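Local structure of cellulase (Bacillus sp. BG-CS10, 5E09) at residues 27-30 against 36-39; 31-34 against 40-43; 349-354 against 518-523. The protein probably hydrolyses internal beta-1,4-glucosidic bonds of cellulose, combining a family 5 glycoside hydrolase barrel with an X2 module and a family 46 carbohydrate-binding module. All blocks are in the same frame, centred on the assembly; numbering follows the deposited sequence.

Contact 1: residues 27-30 against 36-39; sequences FDAV and AWGN
A29 and V30 lie along one face of the W37 indole, and no hydrogen bond joins the two segments. A29 makes the central touch. Its CA stands over the six-membered ring, 3.9 Å from the centroid and 16° off the ring normal, which is a CH-pi contact. Its methyl sits nearer the five-membered ring, with CB 3.7 Å from W37 CG. The same methyl also meets the residue before the tryptophan: A29 CB lies 4.3 Å from A36 CB.

V30 continues along the same face. Its backbone N lies 3.5 Å from W37 CE2, offset toward the rim of the ring. The V30 and W37 side chains run side by side and point the same way, and V30 CG2 meets W37 CZ2 at 3.7 Å. V30 sets this branch beside its own backbone N, with CG1 anti to that N (chi1 -177°). The branch therefore falls on the benzene end of the indole. W37 and V30 keep some exposure, whereas A29 is buried.

The next shell fixes the backbone on both sides. D28 OD1 accepts from T26 N and D28 OD2 from N25 N, while D28 O bonds to T63 OG1. On the other segment N39 ND2 donates to N25 O and N312 O. N25 also touches the W37 side chain.

Both segments belong to the first beta-alpha loop of the TIM barrel, between strand 20-23 and helix 44-52. It lies at the C-terminal end of the strands, where family 5 enzymes carry the active site. F27, just before, packs on V84 and V87 of helix 78-93.

Contact 2: residues 31-34 against 40-43; sequences GDDE and PRVT
R41 lays its side chain across two acids, D33 and E34, and crosses each at about a right angle. The three form a salt-bridge network. R41 runs extended from CG to NE, which carries the guanidinium along to D33. There R41 NH2 donates to D33 OD2 at 3.1 Å, with an N-H...O angle of 152°. D33 OD2 sits at the guanidinium edge but tilted from its plane. It is met on its anti side, by a donor lying out of the carboxylate plane, and the two planes are 64° apart.

E34 is placed quite differently. Its carboxylate is only 13° from parallel to the guanidinium, but OE2 lies well out of the guanidinium plane. The E34 OE2 to R41 NE distance is a long 3.8 Å, and no N-H points at the oxygen, so the link is electrostatic, without a hydrogen bond. E34 OE2 also rests 3.7 Å from R41 CG, against the aliphatic part of the arginine. The E34 chain bends at chi2, which brings its carboxylate against that part.

Both acids have stronger partners outside the two segments. E34 OE2 forms a salt bridge with R83 of helix 78-93, and D33 OD1 bonds to T35 OG1. A water donates to E34 OE2 at 2.9 Å and accepts from V42 N at 2.6 Å, linking the buried acid to the backbone of 40-43.

Replacing D33 by an alanine would probably leave R41 NH2 without its carboxylate mate and the guanidinium end freer to turn.

T43 ends the segment as the N-cap of helix 44-52, its OG1 accepting from L46 N. The loop, running from strand 20-23 to that helix, is the first beta-alpha connection of the TIM barrel of family 5 glycoside hydrolases.

Contact 3: residues 349-354 against 518-523; sequences HVRDGE and SGEMVE
This contact bridges the two accessory modules. Strand 347-351 is an edge strand of the X2 module's mixed sheet. Residues 518-520 lie in the turn between antiparallel strands 509-516 and 521-529 of the family 46 carbohydrate-binding module.

H349 offers a ring face to the turn. S518 CA sits over the ring centre, 3.8 Å from the centroid and 9° off the normal, a CH-pi contact. S518 CB lies 3.9 Å from H349 CD2. On the X2 side the histidine also touches Q430 and V432 of strand 425-432.

R351 makes the charged link. Its chain bends at chi2 and chi3 and brings NH1 to E520. The R351 and E520 side chains cross at about a right angle, the guanidinium and carboxylate planes 54° apart. E520 meets the guanidinium at its edge, and R351 NH1 is 3.1 Å from E520 OE2. This is a salt bridge, but its hydrogen bond is weak, with an N-H...O angle of 121°. Both partners are partly exposed, so solvent probably tempers the attraction.

The turn has its own bracing. S518 OG bonds to D456 OD2 and closes an ST turn by accepting from E520 N at 3.0 Å.

In the fold
Contacts 1 and 2 share one loop of the catalytic barrel, between strand 20-23 and helix 44-52. Their centres are about 6 Å apart and they touch, for instance where F27 meets E34 and V42. Both are partly buried, each with one buried residue among those that touch, A29 or E34. Contact 1 is apolar and aromatic, whereas contact 2 is ionic and partly water-mediated. Contact 3 is a surface contact with no buried residue among those that touch. Its centre lies about 43 Å from that of contact 1, and it joins separate modules. It combines both chemistries over an interface about as small as that of contact 2 and smaller than that of contact 1.

Contact 1: residues 27-30 against 36-39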
loop_
_atom_site.group_PDB
_atom_site.type_symbol
_atom_site.label_atom_id
_atom_site.label_comp_id
_atom_site.label_asym_id
_atom_site.label_seq_id
_atom_site.Cartn_x
_atom_site.Cartn_y
_atom_site.Cartn_z
ATOM N N PHE A 27 6.493 13.388 10.341
ATOM C CA PHE A 27 7.677 13.518 11.176
ATOM C C PHE A 27 8.780 12.515 10.809
ATOM O O PHE A 27 9.957 12.764 11.068
ATOM C CB PHE A 27 7.305 13.369 12.653
ATOM C CG PHE A 27 6.322 14.394 13.138
ATOM C CD1 PHE A 27 6.759 15.601 13.659
ATOM C CD2 PHE A 27 4.959 14.153 13.073
ATOM C CE1 PHE A 27 5.857 16.548 14.105
ATOM C CE2 PHE A 27 4.052 15.095 13.517
ATOM C CZ PHE A 27 4.500 16.295 14.035
ATOM N N ASP A 28 8.398 11.378 10.233
ATOM C CA ASP A 28 9.339 10.317 9.925
ATOM C C ASP A 28 10.297 10.706 8.798
ATOM O O ASP A 28 11.265 9.998 8.542
ATOM C CB ASP A 28 8.589 9.032 9.558
ATOM C CG ASP A 28 7.448 9.271 8.584
ATOM O OD1 ASP A 28 6.605 10.158 8.845
ATOM O OD2 ASP A 28 7.394 8.564 7.558
ATOM N N ALA A 29 10.036 11.827 8.133
ATOM C CA ALA A 29 10.894 12.270 7.028
ATOM C C ALA A 29 12.341 12.432 7.469
ATOM O O ALA A 29 12.619 12.977 8.539
ATOM C CB ALA A 29 10.380 13.585 6.434
ATOM N N VAL A 30 13.261 11.951 6.642
ATOM C CA VAL A 30 14.677 12.052 6.952
ATOM C C VAL A 30 15.238 13.354 6.408
ATOM O O VAL A 30 15.622 13.441 5.241
ATOM C CB VAL A 30 15.472 10.873 6.374
ATOM C CG1 VAL A 30 16.938 10.978 6.775
ATOM C CG2 VAL A 30 14.869 9.546 6.844
ATOM N N ALA A 36 10.461 17.828 5.094
ATOM C CA ALA A 36 11.590 17.510 4.215
ATOM C C ALA A 36 11.231 16.600 3.031
ATOM O O ALA A 36 11.968 16.546 2.045
ATOM C CB ALA A 36 12.713 16.878 5.028
ATOM N N TRP A 37 10.112 15.887 3.121
ATOM C CA TRP A 37 9.737 14.965 2.052
ATOM C C TRP A 37 8.500 15.422 1.277
ATOM O O TRP A 37 7.897 14.638 0.543
ATOM C CB TRP A 37 9.527 13.552 2.615
ATOM C CG TRP A 37 10.828 12.820 2.821
ATOM C CD1 TRP A 37 12.085 13.309 2.588
ATOM C CD2 TRP A 37 11.003 11.475 3.290
ATOM N NE1 TRP A 37 13.025 12.357 2.889
ATOM C CE2 TRP A 37 12.390 11.224 3.320
ATOM C CE3 TRP A 37 10.124 10.464 3.687
ATOM C CZ2 TRP A 37 12.916 10.000 3.729
ATOM C CZ3 TRP A 37 10.648 9.254 4.094
ATOM C CH2 TRP A 37 12.031 9.032 4.113
ATOM N N GLY A 38 8.133 16.691 1.432
ATOM C CA GLY A 38 7.123 17.295 0.582
ATOM C C GLY A 38 5.739 17.426 1.185
ATOM O O GLY A 38 4.848 18.021 0.579
ATOM N N ASN A 39 5.538 16.862 2.370
ATOM C CA ASN A 39 4.284 17.067 3.077
ATOM C C ASN A 39 4.309 18.373 3.868
ATOM O O ASN A 39 5.343 18.756 4.410
ATOM C CB ASN A 39 3.988 15.882 4.000
ATOM C CG ASN A 39 3.440 14.683 3.245
ATOM O OD1 ASN A 39 2.515 14.813 2.437
ATOM N ND2 ASN A 39 4.019 13.508 3.490
#

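Contact 2: residues 31-34 against 40-43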
loop_
_atom_site.group_PDB
_atom_site.type_symbol
_atom_site.label_atom_id
_atom_site.label_comp_id
_atom_site.label_asym_id
_atom_site.label_seq_id
_atom_site.Cartn_x
_atom_site.Cartn_y
_atom_site.Cartn_z
ATOM N N GLY A 31 15.284 14.368 7.263
ATOM C CA GLY A 31 15.750 15.682 6.860
ATOM C C GLY A 31 15.653 16.668 8.004
ATOM O O GLY A 31 15.590 16.264 9.166
ATOM N N ASP A 32 15.616 17.956 7.676
ATOM C CA ASP A 32 15.696 19.005 8.690
ATOM C C ASP A 32 14.444 19.098 9.544
ATOM O O ASP A 32 14.519 19.474 10.712
ATOM C CB ASP A 32 15.976 20.360 8.038
ATOM C CG ASP A 32 17.386 20.460 7.497
ATOM O OD1 ASP A 32 18.234 19.623 7.880
ATOM O OD2 ASP A 32 17.650 21.379 6.691
ATOM N N ASP A 33 13.298 18.763 8.965
ATOM C CA ASP A 33 12.069 18.666 9.748
ATOM C C ASP A 33 11.013 17.852 9.004
ATOM O O ASP A 33 11.312 17.204 7.999
ATOM C CB ASP A 33 11.532 20.059 10.104
ATOM C CG ASP A 33 11.002 20.811 8.902
ATOM O OD1 ASP A 33 11.488 20.581 7.774
ATOM O OD2 ASP A 33 10.090 21.643 9.094
ATOM N N GLU A 34 9.781 17.894 9.502
ATOM C CA GLU A 34 8.716 17.050 8.982
ATOM C C GLU A 34 8.306 17.390 7.550
ATOM O O GLU A 34 7.588 16.617 6.916
ATOM C CB GLU A 34 7.486 17.124 9.893
ATOM C CG GLU A 34 6.855 18.505 10.003
ATOM C CD GLU A 34 7.387 19.308 11.179
ATOM O OE1 GLU A 34 8.608 19.261 11.438
ATOM O OE2 GLU A 34 6.578 19.992 11.842
ATOM N N PRO A 40 3.170 19.077 3.920
ATOM C CA PRO A 40 3.081 20.306 4.716
ATOM C C PRO A 40 3.127 20.004 6.208
ATOM O O PRO A 40 2.946 18.845 6.588
ATOM C CB PRO A 40 1.721 20.882 4.321
ATOM C CG PRO A 40 0.918 19.677 3.912
ATOM C CD PRO A 40 1.901 18.755 3.244
ATOM N N ARG A 41 3.360 21.018 7.039
ATOM C CA ARG A 41 3.291 20.818 8.478
ATOM C C ARG A 41 1.874 20.415 8.857
ATOM O O ARG A 41 0.914 20.770 8.173
ATOM C CB ARG A 41 3.736 22.069 9.239
ATOM C CG ARG A 41 5.251 22.229 9.245
ATOM C CD ARG A 41 5.762 23.278 10.223
ATOM N NE ARG A 41 7.222 23.350 10.178
ATOM C CZ ARG A 41 7.972 24.048 11.025
ATOM N NH1 ARG A 41 7.404 24.745 12.000
ATOM N NH2 ARG A 41 9.293 24.048 10.899
ATOM N N VAL A 42 1.751 19.648 9.933
ATOM C CA VAL A 42 0.462 19.092 10.315
ATOM C C VAL A 42 -0.485 20.196 10.767
ATOM O O VAL A 42 -0.096 21.087 11.524
ATOM C CB VAL A 42 0.616 18.045 11.435
ATOM C CG1 VAL A 42 -0.732 17.427 11.789
ATOM C CG2 VAL A 42 1.612 16.972 11.016
ATOM N N THR A 43 -1.721 20.146 10.283
ATOM C CA THR A 43 -2.736 21.102 10.698
ATOM C C THR A 43 -3.774 20.417 11.575
ATOM O O THR A 43 -3.938 19.198 11.517
ATOM C CB THR A 43 -3.434 21.758 9.485
ATOM O OG1 THR A 43 -4.227 20.784 8.791
ATOM C CG2 THR A 43 -2.402 22.362 8.533
HETATM O O HOH W 1 3.739 19.781 11.613
#

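Contact 3: residues 349-354 against 518-523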
loop_
_atom_site.group_PDB
_atom_site.type_symbol
_atom_site.label_atom_id
_atom_site.label_comp_id
_atom_site.label_asym_id
_atom_site.label_seq_id
_atom_site.Cartn_x
_atom_site.Cartn_y
_atom_site.Cartn_z
ATOM N N HIS A 349 -14.894 -3.024 -22.564
ATOM C CA HIS A 349 -14.338 -2.588 -23.838
ATOM C C HIS A 349 -15.279 -2.831 -25.008
ATOM O O HIS A 349 -15.837 -3.915 -25.166
ATOM C CB HIS A 349 -13.006 -3.287 -24.112
ATOM C CG HIS A 349 -11.966 -3.028 -23.065
ATOM N ND1 HIS A 349 -11.808 -3.837 -21.967
ATOM C CD2 HIS A 349 -11.049 -2.040 -22.952
ATOM C CE1 HIS A 349 -10.823 -3.365 -21.218
ATOM N NE2 HIS A 349 -10.350 -2.277 -21.789
ATOM N N VAL A 350 -15.435 -1.805 -25.831
ATOM C CA VAL A 350 -16.174 -1.916 -27.073
ATOM C C VAL A 350 -15.299 -1.406 -28.213
ATOM O O VAL A 350 -14.811 -0.277 -28.177
ATOM C CB VAL A 350 -17.492 -1.128 -27.012
ATOM C CG1 VAL A 350 -18.122 -1.021 -28.390
ATOM C CG2 VAL A 350 -18.454 -1.775 -26.016
ATOM N N ARG A 351 -15.084 -2.248 -29.215
ATOM C CA ARG A 351 -14.274 -1.861 -30.360
ATOM C C ARG A 351 -15.012 -0.853 -31.234
ATOM O O ARG A 351 -16.109 -1.123 -31.705
ATOM C CB ARG A 351 -13.883 -3.091 -31.176
ATOM C CG ARG A 351 -12.684 -3.828 -30.615
ATOM C CD ARG A 351 -11.410 -3.026 -30.834
ATOM N NE ARG A 351 -10.962 -3.107 -32.219
ATOM C CZ ARG A 351 -9.837 -3.700 -32.601
ATOM N NH1 ARG A 351 -9.032 -4.244 -31.697
ATOM N NH2 ARG A 351 -9.510 -3.735 -33.885
ATOM N N ASP A 352 -14.410 0.314 -31.437
ATOM C CA ASP A 352 -15.014 1.338 -32.283
ATOM C C ASP A 352 -14.992 0.865 -33.730
ATOM O O ASP A 352 -13.986 0.329 -34.198
ATOM C CB ASP A 352 -14.274 2.672 -32.131
ATOM C CG ASP A 352 -14.935 3.802 -32.901
ATOM O OD1 ASP A 352 -16.065 4.198 -32.538
ATOM O OD2 ASP A 352 -14.317 4.305 -33.866
ATOM N N GLY A 353 -16.097 1.051 -34.440
ATOM C CA GLY A 353 -16.181 0.585 -35.813
ATOM C C GLY A 353 -16.280 -0.928 -35.886
ATOM O O GLY A 353 -15.746 -1.572 -36.788
ATOM N N GLU A 354 -16.959 -1.494 -34.901
ATOM C CA GLU A 354 -17.274 -2.909 -34.875
ATOM C C GLU A 354 -18.682 -3.002 -34.315
ATOM O O GLU A 354 -18.961 -2.411 -33.274
ATOM C CB GLU A 354 -16.263 -3.688 -34.025
ATOM C CG GLU A 354 -16.594 -5.161 -33.821
ATOM C CD GLU A 354 -15.474 -5.928 -33.120
ATOM O OE1 GLU A 354 -14.332 -5.925 -33.632
ATOM O OE2 GLU A 354 -15.734 -6.537 -32.057
ATOM N N SER A 518 -7.365 -4.365 -22.744
ATOM C CA SER A 518 -8.359 -4.833 -23.702
ATOM C C SER A 518 -8.101 -6.283 -24.096
ATOM O O SER A 518 -9.011 -6.994 -24.525
ATOM C CB SER A 518 -8.339 -3.967 -24.947
ATOM O OG SER A 518 -7.168 -4.244 -25.696
ATOM N N GLY A 519 -6.853 -6.714 -23.949
ATOM C CA GLY A 519 -6.424 -8.010 -24.438
ATOM C C GLY A 519 -5.469 -7.856 -25.608
ATOM O O GLY A 519 -4.801 -8.807 -25.998
ATOM N N GLU A 520 -5.402 -6.652 -26.171
ATOM C CA GLU A 520 -4.492 -6.385 -27.284
ATOM C C GLU A 520 -3.034 -6.521 -26.874
ATOM O O GLU A 520 -2.659 -6.236 -25.737
ATOM C CB GLU A 520 -4.728 -4.985 -27.862
ATOM C CG GLU A 520 -5.973 -4.866 -28.716
ATOM C CD GLU A 520 -5.884 -5.677 -29.996
ATOM O OE1 GLU A 520 -4.769 -5.824 -30.543
ATOM O OE2 GLU A 520 -6.936 -6.170 -30.453
HETATM N N MSE A 521 -2.213 -6.970 -27.808
HETATM C CA MSE A 521 -0.780 -7.012 -27.591
HETATM C C MSE A 521 -0.091 -6.343 -28.762
HETATM O O MSE A 521 -0.403 -6.632 -29.911
HETATM C CB MSE A 521 -0.288 -8.447 -27.429
HETATM C CG MSE A 521 -0.973 -9.204 -26.312
HETATM SE SE MSE A 521 -0.133 -10.927 -26.033
HETATM C CE MSE A 521 -1.516 -11.770 -24.943
ATOM N N VAL A 522 0.839 -5.441 -28.476
ATOM C CA VAL A 522 1.530 -4.743 -29.554
ATOM C C VAL A 522 3.034 -5.013 -29.490
ATOM O O VAL A 522 3.658 -4.881 -28.433
ATOM C CB VAL A 522 1.256 -3.229 -29.506
ATOM C CG1 VAL A 522 1.861 -2.539 -30.720
ATOM C CG2 VAL A 522 -0.237 -2.978 -29.445
ATOM N N GLU A 523 3.602 -5.412 -30.624
ATOM C CA GLU A 523 5.016 -5.733 -30.706
ATOM C C GLU A 523 5.800 -4.500 -31.113
ATOM O O GLU A 523 5.300 -3.659 -31.860
ATOM C CB GLU A 523 5.258 -6.869 -31.700
ATOM C CG GLU A 523 4.558 -8.176 -31.340
ATOM C CD GLU A 523 5.276 -8.945 -30.244
ATOM O OE1 GLU A 523 6.506 -8.768 -30.096
ATOM O OE2 GLU A 523 4.617 -9.736 -29.533
#